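Local coordinates for glycosyl hydrolase family 62 protein (Coprinopsis cinerea, PDB 5B6T) that probably removes arabinofuranose side groups from arabinoxylan, acting as an alpha-L-arabinofuranosidase of glycoside hydrolase family 62, at residues A[202-212]-A[224-235]; A[213-223]-A[260-268]. All blocks are in the same frame, centred on the assembly; numbering follows the deposited sequence.

Interaction 1: residues A[202-212]-A[224-235]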
loop_
_atom_site.group_PDB
_atom_site.type_symbol
_atom_site.label_atom_id
_atom_site.label_comp_id
_atom_site.label_asym_id
_atom_site.label_seq_id
_atom_site.Cartn_x
_atom_site.Cartn_y
_atom_site.Cartn_z
ATOM N N ILE A 202 -5.345 -8.746 12.468
ATOM C CA ILE A 202 -4.802 -8.201 13.732
ATOM C C ILE A 202 -4.439 -9.383 14.617
ATOM O O ILE A 202 -5.335 -10.056 15.132
ATOM C CB ILE A 202 -5.799 -7.264 14.443
ATOM C CG1 ILE A 202 -6.231 -6.122 13.527
ATOM C CG2 ILE A 202 -5.185 -6.702 15.714
ATOM C CD1 ILE A 202 -7.448 -5.337 14.013
ATOM N N ASP A 203 -3.132 -9.612 14.812
ATOM C CA ASP A 203 -2.686 -10.715 15.677
ATOM C C ASP A 203 -3.303 -10.641 17.069
ATOM O O ASP A 203 -3.471 -9.546 17.619
ATOM C CB ASP A 203 -1.171 -10.727 15.843
ATOM C CG ASP A 203 -0.434 -11.245 14.621
ATOM O OD1 ASP A 203 -1.060 -11.915 13.768
ATOM O OD2 ASP A 203 0.787 -11.003 14.577
ATOM N N GLY A 204 -3.659 -11.817 17.604
ATOM C CA GLY A 204 -4.220 -11.948 18.950
ATOM C C GLY A 204 -5.718 -11.655 19.063
ATOM O O GLY A 204 -6.261 -11.655 20.164
ATOM N N SER A 205 -6.373 -11.396 17.934
ATOM C CA SER A 205 -7.795 -11.098 17.885
ATOM C C SER A 205 -8.366 -11.871 16.711
ATOM O O SER A 205 -7.633 -12.355 15.858
ATOM C CB SER A 205 -8.001 -9.600 17.638
ATOM O OG SER A 205 -7.713 -9.314 16.262
ATOM N N ASN A 206 -9.683 -11.964 16.647
ATOM C CA ASN A 206 -10.364 -12.501 15.485
ATOM C C ASN A 206 -10.900 -11.330 14.684
ATOM O O ASN A 206 -12.071 -11.281 14.327
ATOM C CB ASN A 206 -11.495 -13.451 15.892
ATOM C CG ASN A 206 -10.983 -14.724 16.558
ATOM O OD1 ASN A 206 -11.467 -15.118 17.634
ATOM N ND2 ASN A 206 -10.010 -15.373 15.936
ATOM N N GLU A 207 -10.028 -10.368 14.437
ATOM C CA GLU A 207 -10.416 -9.148 13.728
ATOM C C GLU A 207 -9.418 -8.775 12.646
ATOM O O GLU A 207 -8.237 -9.147 12.696
ATOM C CB GLU A 207 -10.505 -7.975 14.680
ATOM C CG GLU A 207 -11.731 -7.970 15.568
ATOM C CD GLU A 207 -11.659 -6.813 16.535
ATOM O OE1 GLU A 207 -10.692 -6.797 17.334
ATOM O OE2 GLU A 207 -12.522 -5.913 16.474
ATOM N N TYR A 208 -9.915 -7.946 11.730
ATOM C CA TYR A 208 -9.164 -7.374 10.624
ATOM C C TYR A 208 -9.220 -5.858 10.690
ATOM O O TYR A 208 -10.188 -5.272 11.207
ATOM C CB TYR A 208 -9.723 -7.881 9.294
ATOM C CG TYR A 208 -9.587 -9.383 9.188
ATOM C CD1 TYR A 208 -10.549 -10.215 9.733
ATOM C CD2 TYR A 208 -8.460 -9.975 8.614
ATOM C CE1 TYR A 208 -10.428 -11.591 9.685
ATOM C CE2 TYR A 208 -8.320 -11.356 8.566
ATOM C CZ TYR A 208 -9.305 -12.158 9.116
ATOM O OH TYR A 208 -9.175 -13.531 9.089
ATOM N N LEU A 209 -8.174 -5.236 10.171
ATOM C CA LEU A 209 -8.030 -3.765 10.091
ATOM C C LEU A 209 -8.062 -3.332 8.612
ATOM O O LEU A 209 -7.314 -3.857 7.813
ATOM C CB LEU A 209 -6.701 -3.358 10.706
ATOM C CG LEU A 209 -6.345 -1.875 10.675
ATOM C CD1 LEU A 209 -7.291 -1.001 11.485
ATOM C CD2 LEU A 209 -4.918 -1.670 11.140
ATOM N N LEU A 210 -8.930 -2.365 8.289
ATOM C CA LEU A 210 -8.955 -1.711 6.966
ATOM C C LEU A 210 -8.474 -0.269 7.129
ATOM O O LEU A 210 -8.996 0.468 7.961
ATOM C CB LEU A 210 -10.387 -1.675 6.420
ATOM C CG LEU A 210 -10.637 -0.821 5.175
ATOM C CD1 LEU A 210 -9.912 -1.366 3.963
ATOM C CD2 LEU A 210 -12.144 -0.746 4.919
ATOM N N LEU A 211 -7.461 0.111 6.345
ATOM C CA LEU A 211 -7.030 1.493 6.208
ATOM C C LEU A 211 -7.354 1.935 4.808
ATOM O O LEU A 211 -7.331 1.138 3.878
ATOM C CB LEU A 211 -5.511 1.635 6.413
ATOM C CG LEU A 211 -4.952 0.967 7.670
ATOM C CD1 LEU A 211 -3.429 1.082 7.727
ATOM C CD2 LEU A 211 -5.622 1.498 8.949
ATOM N N HIS A 212 -7.669 3.212 4.636
ATOM C CA HIS A 212 -7.970 3.696 3.287
ATOM C C HIS A 212 -7.644 5.189 3.257
ATOM O O HIS A 212 -7.948 5.901 4.208
ATOM C CB HIS A 212 -9.469 3.459 2.976
ATOM C CG HIS A 212 -9.819 3.402 1.538
ATOM N ND1 HIS A 212 -9.789 4.496 0.694
ATOM C CD2 HIS A 212 -10.266 2.366 0.788
ATOM C CE1 HIS A 212 -10.163 4.120 -0.518
ATOM N NE2 HIS A 212 -10.486 2.845 -0.479
ATOM N N ARG A 224 -8.131 6.869 6.998
ATOM C CA ARG A 224 -9.229 6.406 7.835
ATOM C C ARG A 224 -9.055 4.946 8.135
ATOM O O ARG A 224 -8.377 4.240 7.398
ATOM C CB ARG A 224 -10.561 6.657 7.126
ATOM C CG ARG A 224 -10.797 8.138 6.818
ATOM C CD ARG A 224 -12.046 8.397 6.006
ATOM N NE ARG A 224 -13.274 8.111 6.742
ATOM C CZ ARG A 224 -14.426 7.719 6.183
ATOM N NH1 ARG A 224 -14.528 7.579 4.857
ATOM N NH2 ARG A 224 -15.481 7.469 6.945
ATOM N N SER A 225 -9.688 4.482 9.214
ATOM C CA SER A 225 -9.561 3.086 9.637
ATOM C C SER A 225 -10.871 2.523 10.148
ATOM O O SER A 225 -11.699 3.247 10.737
ATOM C CB SER A 225 -8.499 2.947 10.729
ATOM O OG SER A 225 -8.782 3.779 11.865
ATOM N N TRP A 226 -11.000 1.213 9.940
ATOM C CA TRP A 226 -12.162 0.425 10.346
ATOM C C TRP A 226 -11.681 -0.930 10.791
ATOM O O TRP A 226 -10.592 -1.373 10.404
ATOM C CB TRP A 226 -13.120 0.199 9.168
ATOM C CG TRP A 226 -13.728 1.385 8.541
ATOM C CD1 TRP A 226 -15.004 1.843 8.729
ATOM C CD2 TRP A 226 -13.147 2.256 7.567
ATOM N NE1 TRP A 226 -15.253 2.929 7.950
ATOM C CE2 TRP A 226 -14.124 3.223 7.236
ATOM C CE3 TRP A 226 -11.898 2.327 6.943
ATOM C CZ2 TRP A 226 -13.882 4.253 6.316
ATOM C CZ3 TRP A 226 -11.681 3.344 6.025
ATOM C CH2 TRP A 226 -12.666 4.260 5.714
ATOM N N THR A 227 -12.529 -1.632 11.543
ATOM C CA THR A 227 -12.270 -3.048 11.859
ATOM C C THR A 227 -13.488 -3.908 11.592
ATOM O O THR A 227 -14.624 -3.403 11.518
ATOM C CB THR A 227 -11.862 -3.270 13.329
ATOM O OG1 THR A 227 -12.950 -2.848 14.179
ATOM C CG2 THR A 227 -10.608 -2.469 13.677
ATOM N N SER A 228 -13.250 -5.211 11.470
ATOM C CA SER A 228 -14.297 -6.179 11.204
ATOM C C SER A 228 -13.865 -7.546 11.690
ATOM O O SER A 228 -12.673 -7.834 11.765
ATOM C CB SER A 228 -14.610 -6.291 9.717
ATOM O OG SER A 228 -15.666 -7.220 9.454
ATOM N N THR A 229 -14.818 -8.417 11.996
ATOM C CA THR A 229 -14.473 -9.806 12.283
ATOM C C THR A 229 -14.202 -10.607 11.009
ATOM O O THR A 229 -13.721 -11.733 11.085
ATOM C CB THR A 229 -15.592 -10.510 13.082
ATOM O OG1 THR A 229 -16.789 -10.480 12.347
ATOM C CG2 THR A 229 -15.801 -9.811 14.350
ATOM N N SER A 230 -14.555 -10.083 9.839
ATOM C CA SER A 230 -14.296 -10.782 8.575
ATOM C C SER A 230 -13.648 -9.859 7.558
ATOM O O SER A 230 -13.928 -8.657 7.495
ATOM C CB SER A 230 -15.625 -11.265 7.994
ATOM O OG SER A 230 -15.475 -11.832 6.698
ATOM N N ILE A 231 -12.840 -10.446 6.698
ATOM C CA ILE A 231 -12.285 -9.712 5.569
ATOM C C ILE A 231 -13.416 -9.188 4.664
ATOM O O ILE A 231 -13.267 -8.138 4.019
ATOM C CB ILE A 231 -11.278 -10.599 4.789
ATOM C CG1 ILE A 231 -10.080 -11.004 5.681
ATOM C CG2 ILE A 231 -10.809 -9.867 3.539
ATOM C CD1 ILE A 231 -9.244 -12.156 5.143
ATOM N N ALA A 232 -14.532 -9.908 4.611
ATOM C CA ALA A 232 -15.693 -9.518 3.817
ATOM C C ALA A 232 -16.572 -8.460 4.475
ATOM O O ALA A 232 -17.568 -8.050 3.894
ATOM C CB ALA A 232 -16.528 -10.748 3.480
ATOM N N GLY A 233 -16.189 -7.967 5.652
ATOM C CA GLY A 233 -16.962 -6.947 6.335
ATOM C C GLY A 233 -18.097 -7.593 7.106
ATOM O O GLY A 233 -18.133 -8.809 7.279
ATOM N N PRO A 234 -19.027 -6.779 7.622
ATOM C CA PRO A 234 -19.157 -5.343 7.520
ATOM C C PRO A 234 -18.060 -4.632 8.334
ATOM O O PRO A 234 -17.586 -5.159 9.337
ATOM C CB PRO A 234 -20.549 -5.099 8.120
ATOM C CG PRO A 234 -20.691 -6.147 9.155
ATOM C CD PRO A 234 -19.917 -7.346 8.656
ATOM N N TRP A 235 -17.685 -3.444 7.892
ATOM C CA TRP A 235 -16.623 -2.662 8.527
ATOM C C TRP A 235 -17.203 -1.646 9.494
ATOM O O TRP A 235 -18.143 -0.921 9.150
ATOM C CB TRP A 235 -15.788 -1.941 7.438
ATOM C CG TRP A 235 -15.046 -2.932 6.603
ATOM C CD1 TRP A 235 -15.398 -3.422 5.370
ATOM C CD2 TRP A 235 -13.847 -3.628 6.977
ATOM N NE1 TRP A 235 -14.488 -4.362 4.966
ATOM C CE2 TRP A 235 -13.512 -4.497 5.921
ATOM C CE3 TRP A 235 -13.030 -3.592 8.092
ATOM C CZ2 TRP A 235 -12.404 -5.347 5.981
ATOM C CZ3 TRP A 235 -11.915 -4.400 8.149
ATOM C CH2 TRP A 235 -11.602 -5.277 7.100
HETATM O O HOH W 1 -12.367 -13.657 12.352
#
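L210 lays its CB on one face of the W235 six-membered ring, 3.7 Å from CB to the ring centroid, while S228 CB covers the opposite face. The L210 side chain crosses W235 at about a right angle but runs beside W226. With CG anti to the backbone N (chi1 170°), L210 brings CD2 to 3.7 Å from W226 CE3. M185 of strand 182-186 packs on all three side chains, and H212 CB touches W226 CZ3. Beyond, W226 CZ2 sits over the centre of the R224 guanidinium, which is salt-bridged to D240 and hydrogen-bonded to the backbone O of R192. Strands 207-212 and 224-228 are neighbouring antiparallel strands in one blade of the five-bladed beta-propeller, joined by backbone pairs at Y208-S228, L210-W226 and H212-R224. The L210 N to W226 O bond is nearly straight (2.9 Å, 170°). Toward the open end of the hairpin, I231 CG1 rests over a face of the Y208 ring, 3.5 Å from its centroid, and T229 O lies at the ring edge. Replacing the tyrosine by an alanine would probably leave I231 CG1 and CD1 without the ring face they lie on, opening a gap beside them. Beyond Y208 packing thins: exposed N206 and T229 meet through a CA-H...O contact of 3.5 Å from T229 CA to N206 O, and one water donates to T229 O at 2.7 Å and more weakly to N206 O.

Interaction 2: residues A[213-223]-A[260-268]. With CA (calcium ion), chain D.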
loop_
_atom_site.group_PDB
_atom_site.type_symbol
_atom_site.label_atom_id
_atom_site.label_comp_id
_atom_site.label_asym_id
_atom_site.label_seq_id
_atom_site.Cartn_x
_atom_site.Cartn_y
_atom_site.Cartn_z
ATOM N N GLU A 213 -7.015 5.627 2.168
ATOM C CA GLU A 213 -6.655 7.031 1.979
ATOM C C GLU A 213 -7.859 7.889 1.585
ATOM O O GLU A 213 -8.767 7.418 0.868
ATOM C CB GLU A 213 -5.564 7.182 0.920
ATOM C CG GLU A 213 -4.876 8.528 0.958
ATOM C CD GLU A 213 -3.685 8.647 0.018
ATOM O OE1 GLU A 213 -3.083 7.608 -0.358
ATOM O OE2 GLU A 213 -3.325 9.822 -0.293
ATOM N N ALA A 214 -7.843 9.125 2.075
ATOM C CA ALA A 214 -8.871 10.116 1.819
ATOM C C ALA A 214 -8.182 11.445 1.543
ATOM O O ALA A 214 -7.016 11.640 1.849
ATOM C CB ALA A 214 -9.770 10.254 3.044
ATOM N N ILE A 215 -8.928 12.354 0.928
ATOM C CA ILE A 215 -8.504 13.714 0.685
ATOM C C ILE A 215 -9.398 14.580 1.563
ATOM O O ILE A 215 -10.615 14.647 1.338
ATOM C CB ILE A 215 -8.689 14.105 -0.793
ATOM C CG1 ILE A 215 -7.949 13.133 -1.727
ATOM C CG2 ILE A 215 -8.278 15.543 -1.044
ATOM C CD1 ILE A 215 -8.255 13.360 -3.183
ATOM N N GLY A 216 -8.812 15.215 2.569
ATOM C CA GLY A 216 -9.573 15.906 3.603
ATOM C C GLY A 216 -10.098 17.271 3.196
ATOM O O GLY A 216 -9.865 17.754 2.050
ATOM N N SER A 217 -10.797 17.887 4.155
ATOM C CA SER A 217 -11.413 19.205 3.950
ATOM C C SER A 217 -10.388 20.303 3.660
ATOM O O SER A 217 -10.729 21.322 3.062
ATOM C CB SER A 217 -12.247 19.594 5.172
ATOM O OG SER A 217 -11.450 19.662 6.340
ATOM N N ASP A 218 -9.143 20.086 4.086
ATOM C CA ASP A 218 -8.022 20.993 3.767
ATOM C C ASP A 218 -7.271 20.629 2.479
ATOM O O ASP A 218 -6.239 21.203 2.179
ATOM C CB ASP A 218 -7.028 21.034 4.920
ATOM C CG ASP A 218 -6.545 19.638 5.322
ATOM O OD1 ASP A 218 -6.932 18.653 4.647
ATOM O OD2 ASP A 218 -5.806 19.555 6.308
ATOM N N GLY A 219 -7.785 19.663 1.716
ATOM C CA GLY A 219 -7.102 19.188 0.525
ATOM C C GLY A 219 -5.937 18.227 0.757
ATOM O O GLY A 219 -5.299 17.791 -0.208
ATOM N N ARG A 220 -5.663 17.871 2.005
ATOM C CA ARG A 220 -4.494 17.048 2.320
ATOM C C ARG A 220 -4.850 15.570 2.484
ATOM O O ARG A 220 -5.927 15.210 2.937
ATOM C CB ARG A 220 -3.820 17.568 3.596
ATOM C CG ARG A 220 -3.300 19.001 3.508
ATOM C CD ARG A 220 -2.138 19.096 2.560
ATOM N NE ARG A 220 -1.659 20.474 2.394
ATOM C CZ ARG A 220 -0.698 20.820 1.549
ATOM N NH1 ARG A 220 -0.060 19.908 0.812
ATOM N NH2 ARG A 220 -0.353 22.094 1.456
ATOM N N ARG A 221 -3.899 14.723 2.140
ATOM C CA ARG A 221 -4.095 13.281 2.249
ATOM C C ARG A 221 -4.038 12.851 3.713
ATOM O O ARG A 221 -3.270 13.382 4.539
ATOM C CB ARG A 221 -3.039 12.517 1.445
ATOM C CG ARG A 221 -2.961 12.896 -0.030
ATOM C CD ARG A 221 -4.334 12.871 -0.672
ATOM N NE ARG A 221 -4.300 13.083 -2.113
ATOM C CZ ARG A 221 -4.342 12.130 -3.038
ATOM N NH1 ARG A 221 -4.354 10.832 -2.721
ATOM N NH2 ARG A 221 -4.364 12.493 -4.335
ATOM N N TRP A 222 -4.854 11.849 4.001
ATOM C CA TRP A 222 -4.921 11.253 5.328
ATOM C C TRP A 222 -5.514 9.861 5.251
ATOM O O TRP A 222 -6.033 9.476 4.207
ATOM C CB TRP A 222 -5.721 12.134 6.295
ATOM C CG TRP A 222 -7.204 12.293 5.995
ATOM C CD1 TRP A 222 -7.764 12.879 4.906
ATOM C CD2 TRP A 222 -8.287 11.860 6.827
ATOM N NE1 TRP A 222 -9.137 12.853 5.019
ATOM C CE2 TRP A 222 -9.486 12.212 6.170
ATOM C CE3 TRP A 222 -8.361 11.217 8.070
ATOM C CZ2 TRP A 222 -10.735 11.946 6.715
ATOM C CZ3 TRP A 222 -9.584 10.944 8.603
ATOM C CH2 TRP A 222 -10.768 11.318 7.938
ATOM N N PHE A 223 -5.453 9.123 6.360
ATOM C CA PHE A 223 -5.994 7.771 6.456
ATOM C C PHE A 223 -7.115 7.609 7.444
ATOM O O PHE A 223 -7.035 8.105 8.570
ATOM C CB PHE A 223 -4.889 6.727 6.789
ATOM C CG PHE A 223 -4.061 6.408 5.594
ATOM C CD1 PHE A 223 -2.950 7.208 5.266
ATOM C CD2 PHE A 223 -4.457 5.417 4.733
ATOM C CE1 PHE A 223 -2.224 6.940 4.128
ATOM C CE2 PHE A 223 -3.741 5.168 3.577
ATOM C CZ PHE A 223 -2.644 5.947 3.267
ATOM N N THR A 260 5.963 17.426 5.880
ATOM C CA THR A 260 4.806 17.110 5.069
ATOM C C THR A 260 3.550 17.409 5.872
ATOM O O THR A 260 3.531 17.217 7.089
ATOM C CB THR A 260 4.841 15.623 4.624
ATOM O OG1 THR A 260 3.704 15.351 3.796
ATOM C CG2 THR A 260 4.861 14.672 5.822
ATOM N N ARG A 261 2.504 17.858 5.178
ATOM C CA ARG A 261 1.142 17.947 5.713
ATOM C C ARG A 261 0.230 16.837 5.206
ATOM O O ARG A 261 -0.925 16.772 5.609
ATOM C CB ARG A 261 0.515 19.299 5.339
ATOM C CG ARG A 261 1.211 20.493 5.984
ATOM C CD ARG A 261 0.414 21.769 5.708
ATOM N NE ARG A 261 1.312 22.920 5.677
ATOM C CZ ARG A 261 1.111 24.043 4.978
ATOM N NH1 ARG A 261 0.017 24.216 4.239
ATOM N NH2 ARG A 261 2.027 25.001 5.018
ATOM N N ASP A 262 0.761 16.021 4.290
ATOM C CA ASP A 262 0.050 14.910 3.687
ATOM C C ASP A 262 0.595 13.614 4.235
ATOM O O ASP A 262 1.829 13.431 4.286
ATOM C CB ASP A 262 0.256 14.915 2.176
ATOM C CG ASP A 262 -0.398 16.093 1.499
ATOM O OD1 ASP A 262 -1.588 15.974 1.132
ATOM O OD2 ASP A 262 0.288 17.150 1.314
ATOM N N ILE A 263 -0.327 12.724 4.640
ATOM C CA ILE A 263 0.026 11.360 5.020
ATOM C C ILE A 263 -0.672 10.480 4.004
ATOM O O ILE A 263 -1.899 10.357 4.016
ATOM C CB ILE A 263 -0.409 10.975 6.462
ATOM C CG1 ILE A 263 0.040 12.020 7.471
ATOM C CG2 ILE A 263 0.135 9.602 6.793
ATOM C CD1 ILE A 263 1.540 12.248 7.598
ATOM N N SER A 264 0.117 9.941 3.078
ATOM C CA SER A 264 -0.429 9.290 1.897
ATOM C C SER A 264 0.150 7.867 1.694
ATOM O O SER A 264 1.090 7.462 2.398
ATOM C CB SER A 264 -0.230 10.257 0.711
ATOM O OG SER A 264 -0.679 9.769 -0.540
ATOM N N HIS A 265 -0.464 7.148 0.740
ATOM C CA HIS A 265 -0.224 5.753 0.366
ATOM C C HIS A 265 0.942 5.073 1.031
ATOM O O HIS A 265 2.080 5.325 0.683
ATOM C CB HIS A 265 -0.084 5.649 -1.151
ATOM C CG HIS A 265 -0.258 4.259 -1.655
ATOM N ND1 HIS A 265 -0.937 3.950 -2.816
ATOM C CD2 HIS A 265 0.109 3.079 -1.105
ATOM C CE1 HIS A 265 -0.952 2.640 -2.969
ATOM N NE2 HIS A 265 -0.316 2.087 -1.953
ATOM N N GLY A 266 0.635 4.241 2.020
ATOM C CA GLY A 266 1.645 3.569 2.804
ATOM C C GLY A 266 1.339 2.116 3.132
ATOM O O GLY A 266 0.459 1.473 2.533
ATOM N N GLU A 267 2.095 1.582 4.103
ATOM C CA GLU A 267 1.930 0.205 4.596
ATOM C C GLU A 267 2.432 0.126 6.012
ATOM O O GLU A 267 3.448 0.781 6.358
ATOM C CB GLU A 267 2.696 -0.827 3.748
ATOM C CG GLU A 267 1.804 -1.624 2.776
ATOM C CD GLU A 267 2.499 -2.763 2.083
ATOM O OE1 GLU A 267 3.365 -3.400 2.716
ATOM O OE2 GLU A 267 2.197 -3.015 0.883
ATOM N N LEU A 268 1.759 -0.709 6.813
ATOM C CA LEU A 268 2.210 -0.988 8.168
ATOM C C LEU A 268 3.328 -2.032 8.151
ATOM O O LEU A 268 3.361 -2.947 7.311
ATOM C CB LEU A 268 1.080 -1.520 9.069
ATOM C CG LEU A 268 0.041 -0.514 9.606
ATOM C CD1 LEU A 268 -1.115 -1.269 10.271
ATOM C CD2 LEU A 268 0.665 0.447 10.617
HETATM CA CA CA D . -0.036 0.002 -1.501
HETATM O O HOH W 2 -2.029 17.481 -1.104
HETATM O O HOH W 3 -2.535 22.569 4.205
HETATM O O HOH W 4 -2.917 15.234 6.601
HETATM O O HOH W 5 -1.550 0.217 -0.003
HETATM O O HOH W 6 0.412 -1.992 -1.104
HETATM O O HOH W 7 -1.443 -0.600 -2.882
HETATM O O HOH W 8 1.279 0.565 0.025
HETATM O O HOH W 9 1.580 -0.064 -2.951
#
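Charge pairing begins with R220, whose NH1 binds D262 OD2 at 2.8 Å on the syn lone pair, the guanidinium and carboxylate planes 67° apart. R220 NH2 comes 3.5 Å from R261 NH1, but a water accepts from R261 NH1 and R220 NE, and P293 O takes R220 NH2. R221 bends at chi2 (-50°) to carry NH1 to E213 OE2, and the same NH1 also pairs with E195. Hydrogen bonds to the backbone follow: D262 OD1 takes R221 N at 2.8 Å in a nearly straight bond, and I263 N donates to R221 O. The extended E213 chain reaches across, OE1 receiving H265 N at 2.9 Å from above the carboxylate plane and OE2 receiving S264 OG at 2.7 Å. S264 OG and R221 NH1 reach OE2 from opposite faces, fixing the turn of the carboxylate. Apolar contact is slight: the F223 ring brings its edge to the backbone at S264 and H265, its CD1 4.2 Å from I263 CG2. The bond from H265 N to E213 helps hold the corner at H265, whose NE2, with five waters, completes the six-ligand calcium site at the middle of the propeller, consistent with the central calcium site of related GH62 propellers.

Overall arrangement
From the N terminus, the chain enters the first segment of interaction 1 (202-212), runs straight into that of interaction 2 (213-223), turns at the hairpin tip and returns through 224-235, where interaction 1 closes the hairpin of strands 207-215 and 221-228. It then runs through 24 further residues before 260-268 comes back to the tip and closes interaction 2, a longer loop that crosses the first because their segments alternate. Interaction 1 therefore holds together one propeller blade, whereas interaction 2 ties it to the next, whose strand 266-268 follows the corner. The two meet directly where L209 CD2 and L211 CD1 pack on L268 CD1, and F223 touches H212.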